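Local atomic coordinates of salicylate 5-hydroxylase, large oxygenase component (Ralstonia sp., PDB entry 7C8Z), a protein that hydroxylates salicylate at ring position 5 to give gentisate, as the oxygenase component of a multicomponent enzyme that uses NADH, O2, a [2Fe-2S] cluster and a separate iron. Residues N66-V71 against H191-F196; E197-P202 against K270-A275. All coordinates share one frame; numbering follows the deposited sequence.

Contact 1. Residues N66-V71 against H191-F196; sequences NHWCYV and HDVEPF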
# COMPACT_ATOMS: atom_id res chain seq x y z
N ASN A 66 4.19 -1.11 -34.83
CA ASN A 66 5.27 -1.79 -35.56
C ASN A 66 5.74 -3.06 -34.87
O ASN A 66 6.84 -3.55 -35.16
CB ASN A 66 6.46 -0.85 -35.78
CG ASN A 66 6.14 0.29 -36.72
OD1 ASN A 66 6.16 1.46 -36.32
ND2 ASN A 66 5.83 -0.03 -37.98
N HIS A 67 4.94 -3.64 -33.98
CA HIS A 67 5.37 -4.83 -33.27
C HIS A 67 4.19 -5.74 -33.01
O HIS A 67 3.09 -5.27 -32.71
CB HIS A 67 6.04 -4.48 -31.94
CG HIS A 67 7.35 -3.79 -32.09
ND1 HIS A 67 7.47 -2.42 -32.18
CD2 HIS A 67 8.61 -4.28 -32.19
CE1 HIS A 67 8.74 -2.09 -32.32
NE2 HIS A 67 9.46 -3.20 -32.33
N TRP A 68 4.43 -7.04 -33.13
CA TRP A 68 3.49 -8.05 -32.66
C TRP A 68 3.79 -8.32 -31.20
O TRP A 68 4.94 -8.57 -30.83
CB TRP A 68 3.60 -9.34 -33.46
CG TRP A 68 3.24 -9.23 -34.90
CD1 TRP A 68 4.10 -9.09 -35.95
CD2 TRP A 68 1.92 -9.27 -35.47
NE1 TRP A 68 3.40 -9.03 -37.13
CE2 TRP A 68 2.06 -9.14 -36.86
CE3 TRP A 68 0.64 -9.39 -34.92
CZ2 TRP A 68 0.97 -9.14 -37.72
CZ3 TRP A 68 -0.44 -9.39 -35.78
CH2 TRP A 68 -0.27 -9.26 -37.16
N CYS A 69 2.76 -8.28 -30.37
CA CYS A 69 2.91 -8.54 -28.95
C CYS A 69 2.08 -9.76 -28.58
O CYS A 69 1.00 -9.99 -29.15
CB CYS A 69 2.49 -7.33 -28.11
SG CYS A 69 3.53 -5.88 -28.36
N TYR A 70 2.61 -10.56 -27.66
CA TYR A 70 2.00 -11.83 -27.31
C TYR A 70 0.68 -11.61 -26.59
O TYR A 70 0.56 -10.73 -25.73
CB TYR A 70 2.97 -12.62 -26.42
CG TYR A 70 2.44 -13.93 -25.87
CD1 TYR A 70 2.53 -15.09 -26.62
CD2 TYR A 70 1.88 -14.00 -24.60
CE1 TYR A 70 2.07 -16.29 -26.12
CE2 TYR A 70 1.41 -15.20 -24.10
CZ TYR A 70 1.51 -16.34 -24.86
OH TYR A 70 1.06 -17.54 -24.38
N VAL A 71 -0.34 -12.38 -26.98
CA VAL A 71 -1.61 -12.36 -26.28
C VAL A 71 -2.06 -13.73 -25.79
O VAL A 71 -2.95 -13.79 -24.92
CB VAL A 71 -2.72 -11.71 -27.14
CG1 VAL A 71 -2.38 -10.26 -27.46
CG2 VAL A 71 -2.97 -12.51 -28.40
N HIS A 191 -2.04 -1.91 -37.75
CA HIS A 191 -2.51 -2.79 -38.80
C HIS A 191 -1.62 -2.77 -40.03
O HIS A 191 -1.75 -3.65 -40.89
CB HIS A 191 -3.95 -2.44 -39.18
CG HIS A 191 -4.96 -2.98 -38.22
ND1 HIS A 191 -5.52 -4.22 -38.36
CD2 HIS A 191 -5.48 -2.45 -37.09
CE1 HIS A 191 -6.37 -4.44 -37.36
NE2 HIS A 191 -6.36 -3.38 -36.58
N ASP A 192 -0.72 -1.79 -40.13
CA ASP A 192 0.31 -1.77 -41.16
C ASP A 192 1.62 -2.38 -40.67
O ASP A 192 2.70 -1.97 -41.10
CB ASP A 192 0.54 -0.34 -41.65
CG ASP A 192 -0.76 0.37 -41.99
OD1 ASP A 192 -1.56 -0.19 -42.77
OD2 ASP A 192 -0.98 1.49 -41.48
N VAL A 193 1.53 -3.35 -39.77
CA VAL A 193 2.70 -4.05 -39.26
C VAL A 193 3.11 -5.12 -40.25
O VAL A 193 2.27 -5.73 -40.92
CB VAL A 193 2.40 -4.64 -37.87
CG1 VAL A 193 1.26 -5.66 -37.95
CG2 VAL A 193 3.64 -5.27 -37.26
N GLU A 194 4.42 -5.33 -40.37
CA GLU A 194 5.00 -6.40 -41.17
C GLU A 194 4.36 -7.72 -40.76
O GLU A 194 3.91 -7.86 -39.61
CB GLU A 194 6.51 -6.45 -40.96
CG GLU A 194 6.91 -6.40 -39.49
CD GLU A 194 8.34 -5.95 -39.28
OE1 GLU A 194 9.24 -6.49 -39.96
OE2 GLU A 194 8.55 -5.06 -38.43
N PRO A 195 4.25 -8.69 -41.67
CA PRO A 195 3.73 -10.01 -41.27
C PRO A 195 4.56 -10.63 -40.15
O PRO A 195 5.73 -10.31 -39.96
CB PRO A 195 3.83 -10.83 -42.56
CG PRO A 195 3.83 -9.83 -43.66
CD PRO A 195 4.49 -8.60 -43.11
N PHE A 196 3.91 -11.52 -39.41
CA PHE A 196 4.54 -12.14 -38.24
C PHE A 196 5.84 -12.84 -38.62
O PHE A 196 6.84 -12.74 -37.90
CB PHE A 196 3.55 -13.12 -37.59
CG PHE A 196 4.07 -13.76 -36.34
CD1 PHE A 196 4.17 -13.03 -35.16
CD2 PHE A 196 4.45 -15.09 -36.34
CE1 PHE A 196 4.64 -13.63 -34.01
CE2 PHE A 196 4.92 -15.69 -35.18
CZ PHE A 196 5.02 -14.96 -34.01
O HOH W 1 7.01 -2.85 -38.78
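Asn-66 and Glu-194 meet through a water at the border of the Rieske-type beta domain, where the chain entering its outermost strand, 69-73, passes the loop between strand 184-188 and helix 196-211. The water accepts from Asn-66 ND2 and donates to Glu-194 OE2; two polar side chains suit this outer end of the contact. The backbone between Asn-66 and His-67 rests on a methyl of Val-193, CG2, while the imidazole of His-67 turns off to bond Tyr-435 of the last helix. Trp-68 then carries most of the contact. Val-193 and Phe-196 lie over opposite faces of its indole. Val-193 spreads both methyls on one face, CG2 4.1 Å from the centroid of the five-membered ring of Trp-68 and CG1 over the rim of the six-membered ring, nearest CZ2. On the other, Phe-196 sets its ring edge against the indole, planes 79° apart, an edge-to-face pair. Its CG stands anti to the backbone N (chi1 -177°), which brings CD1 close to CG of Trp-68. The buried indole N-H finds its acceptor in the loop: NE1 of Trp-68 donates to O of Glu-194 at 2.8 Å, in the carbonyl plane, though the oxygen lies somewhat out of the indole plane and the N-H...O angle is 146°.

Contact 2. Residues E197-P202 against K270-A275; sequences EEFLGP and KFRHAA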
# COMPACT_ATOMS: atom_id res chain seq x y z
N GLU A 197 5.83 -13.56 -39.74
CA GLU A 197 7.02 -14.29 -40.18
C GLU A 197 8.17 -13.34 -40.48
O GLU A 197 9.31 -13.57 -40.05
CB GLU A 197 6.67 -15.15 -41.40
CG GLU A 197 5.63 -16.23 -41.12
CD GLU A 197 4.20 -15.69 -41.12
OE1 GLU A 197 3.98 -14.57 -41.65
OE2 GLU A 197 3.30 -16.36 -40.57
N GLU A 198 7.90 -12.26 -41.21
CA GLU A 198 8.94 -11.27 -41.47
C GLU A 198 9.29 -10.49 -40.21
O GLU A 198 10.41 -9.99 -40.09
CB GLU A 198 8.49 -10.31 -42.57
CG GLU A 198 8.39 -10.95 -43.95
CD GLU A 198 7.74 -10.05 -44.97
OE1 GLU A 198 7.02 -10.57 -45.84
OE2 GLU A 198 7.94 -8.82 -44.89
N PHE A 199 8.35 -10.38 -39.27
CA PHE A 199 8.66 -9.76 -37.99
C PHE A 199 9.71 -10.57 -37.24
O PHE A 199 10.63 -10.00 -36.64
CB PHE A 199 7.39 -9.62 -37.15
CG PHE A 199 7.59 -8.90 -35.84
CD1 PHE A 199 7.90 -7.55 -35.81
CD2 PHE A 199 7.45 -9.58 -34.63
CE1 PHE A 199 8.08 -6.89 -34.60
CE2 PHE A 199 7.62 -8.92 -33.42
CZ PHE A 199 7.94 -7.57 -33.41
N LEU A 200 9.60 -11.90 -37.27
CA LEU A 200 10.55 -12.73 -36.54
C LEU A 200 11.84 -12.97 -37.32
O LEU A 200 12.90 -13.13 -36.71
CB LEU A 200 9.92 -14.07 -36.19
CG LEU A 200 8.85 -14.06 -35.10
CD1 LEU A 200 8.48 -15.48 -34.73
CD2 LEU A 200 9.34 -13.28 -33.89
N GLY A 201 11.77 -13.00 -38.65
CA GLY A 201 12.92 -13.37 -39.45
C GLY A 201 13.05 -14.88 -39.52
O GLY A 201 12.51 -15.62 -38.69
N PRO A 202 13.81 -15.36 -40.51
CA PRO A 202 13.88 -16.82 -40.73
C PRO A 202 14.52 -17.57 -39.58
O PRO A 202 14.00 -18.62 -39.16
CB PRO A 202 14.72 -16.93 -42.01
CG PRO A 202 14.69 -15.57 -42.64
CD PRO A 202 14.57 -14.60 -41.51
N LYS A 270 17.21 -6.92 -37.16
CA LYS A 270 17.20 -5.65 -36.45
C LYS A 270 17.70 -5.76 -35.02
O LYS A 270 17.61 -4.78 -34.27
CB LYS A 270 15.78 -5.07 -36.46
CG LYS A 270 15.23 -4.78 -37.85
CD LYS A 270 14.33 -3.55 -37.84
CE LYS A 270 15.13 -2.27 -38.07
NZ LYS A 270 14.30 -1.05 -37.84
N PHE A 271 18.24 -6.92 -34.62
CA PHE A 271 18.85 -7.16 -33.31
C PHE A 271 17.84 -7.10 -32.17
O PHE A 271 18.25 -7.02 -31.00
CB PHE A 271 19.98 -6.17 -33.01
CG PHE A 271 21.02 -6.08 -34.09
CD1 PHE A 271 21.50 -7.22 -34.71
CD2 PHE A 271 21.52 -4.85 -34.47
CE1 PHE A 271 22.46 -7.13 -35.71
CE2 PHE A 271 22.48 -4.75 -35.46
CZ PHE A 271 22.95 -5.90 -36.08
N ARG A 272 16.54 -7.15 -32.47
CA ARG A 272 15.53 -7.04 -31.42
C ARG A 272 15.16 -8.40 -30.83
O ARG A 272 15.07 -8.54 -29.61
CB ARG A 272 14.29 -6.34 -31.98
CG ARG A 272 13.80 -6.92 -33.29
CD ARG A 272 12.80 -6.02 -33.98
NE ARG A 272 12.19 -6.70 -35.12
CZ ARG A 272 11.35 -6.12 -35.96
NH1 ARG A 272 11.03 -4.84 -35.80
NH2 ARG A 272 10.84 -6.81 -36.97
N HIS A 273 14.94 -9.40 -31.68
CA HIS A 273 14.61 -10.73 -31.21
C HIS A 273 15.89 -11.56 -31.12
O HIS A 273 16.86 -11.31 -31.84
CB HIS A 273 13.61 -11.42 -32.14
CG HIS A 273 12.52 -10.52 -32.63
ND1 HIS A 273 11.99 -9.49 -31.87
CD2 HIS A 273 11.86 -10.49 -33.81
CE1 HIS A 273 11.05 -8.88 -32.56
NE2 HIS A 273 10.95 -9.46 -33.74
N ALA A 274 15.87 -12.56 -30.24
CA ALA A 274 17.09 -13.35 -30.07
C ALA A 274 16.74 -14.78 -29.68
O ALA A 274 15.63 -15.07 -29.21
CB ALA A 274 18.02 -12.73 -29.02
N ALA A 275 17.70 -15.67 -29.89
CA ALA A 275 17.57 -17.07 -29.50
C ALA A 275 18.90 -17.53 -28.93
O ALA A 275 19.93 -17.41 -29.59
CB ALA A 275 17.16 -17.95 -30.69
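The first turns of helix 196-211 meet the approach to strand 274-278, an inner strand of the catalytic domain's antiparallel sheet, and the meeting point is the backbone carbonyl of Phe-199. Arg-272 NH2 donates to O of Phe-199 across 3.2 Å, in the plane of that carbonyl and on a lone pair, though the oxygen sits somewhat out of the guanidinium plane. NE2 of His-273 lies 3.0 Å from the same O of Phe-199, with the oxygen at the edge of the imidazole.

The Phe-199 ring packs against both residues. Its CE1 stands 3.5 Å above the centre of the Arg-272 guanidinium, the two planes 46° apart, so the phenyl is tilted over the flat cation. His-273 presents NE2 to one face of the phenyl ring, near its rim, and the two rings meet obliquely at 58°. With CG anti to the backbone N (chi1 -176°), the Phe-199 ring swings back toward Arg-272 and His-273 although its CB starts out obliquely.

In this ring-hydroxylating oxygenase alpha subunit the helix follows the last strand of the Rieske-type sheet after a short loop, and here it packs on the catalytic domain. Arginine suits the site because its planar head serves several partners: NE forms a salt bridge with Asp-268, NH1 bonds Tyr-435 of helix 427-440, and one face stays available to an aromatic ring. Asp-268 also accepts from the backbone N of His-273, which probably helps to hold the turn ahead of the strand.

Leu-200 supplies the apolar part. Its CB points away from 270-275, yet the branch bends back until CD2 lies 3.8 Å from His-273 CD2, while Leu-205, Phe-208 and Ile-326 also touch the leucine.

The two contacts come in series, 66-71 with 191-196 closing before 197-202 with 270-275 opens, and their centres lie about 12 Å apart. Helix 196-211 joins them: its start, at Phe-196, belongs to contact 1 and its next turn to contact 2. They also touch directly. Glu-194 OE2 and Arg-272 NH2 form a long, weak ion pair at 3.2 Å, and CG of Phe-199 packs 3.5 Å from CD1 of Trp-68, in an edge-to-face ring pair. The lead-in to strand 69-73 of the Rieske-type sheet is thereby joined, through the start of one helix, to the lead-in to strand 274-278 of the catalytic sheet, connecting the cluster-bearing and iron-bearing parts of the subunit away from both metal sites.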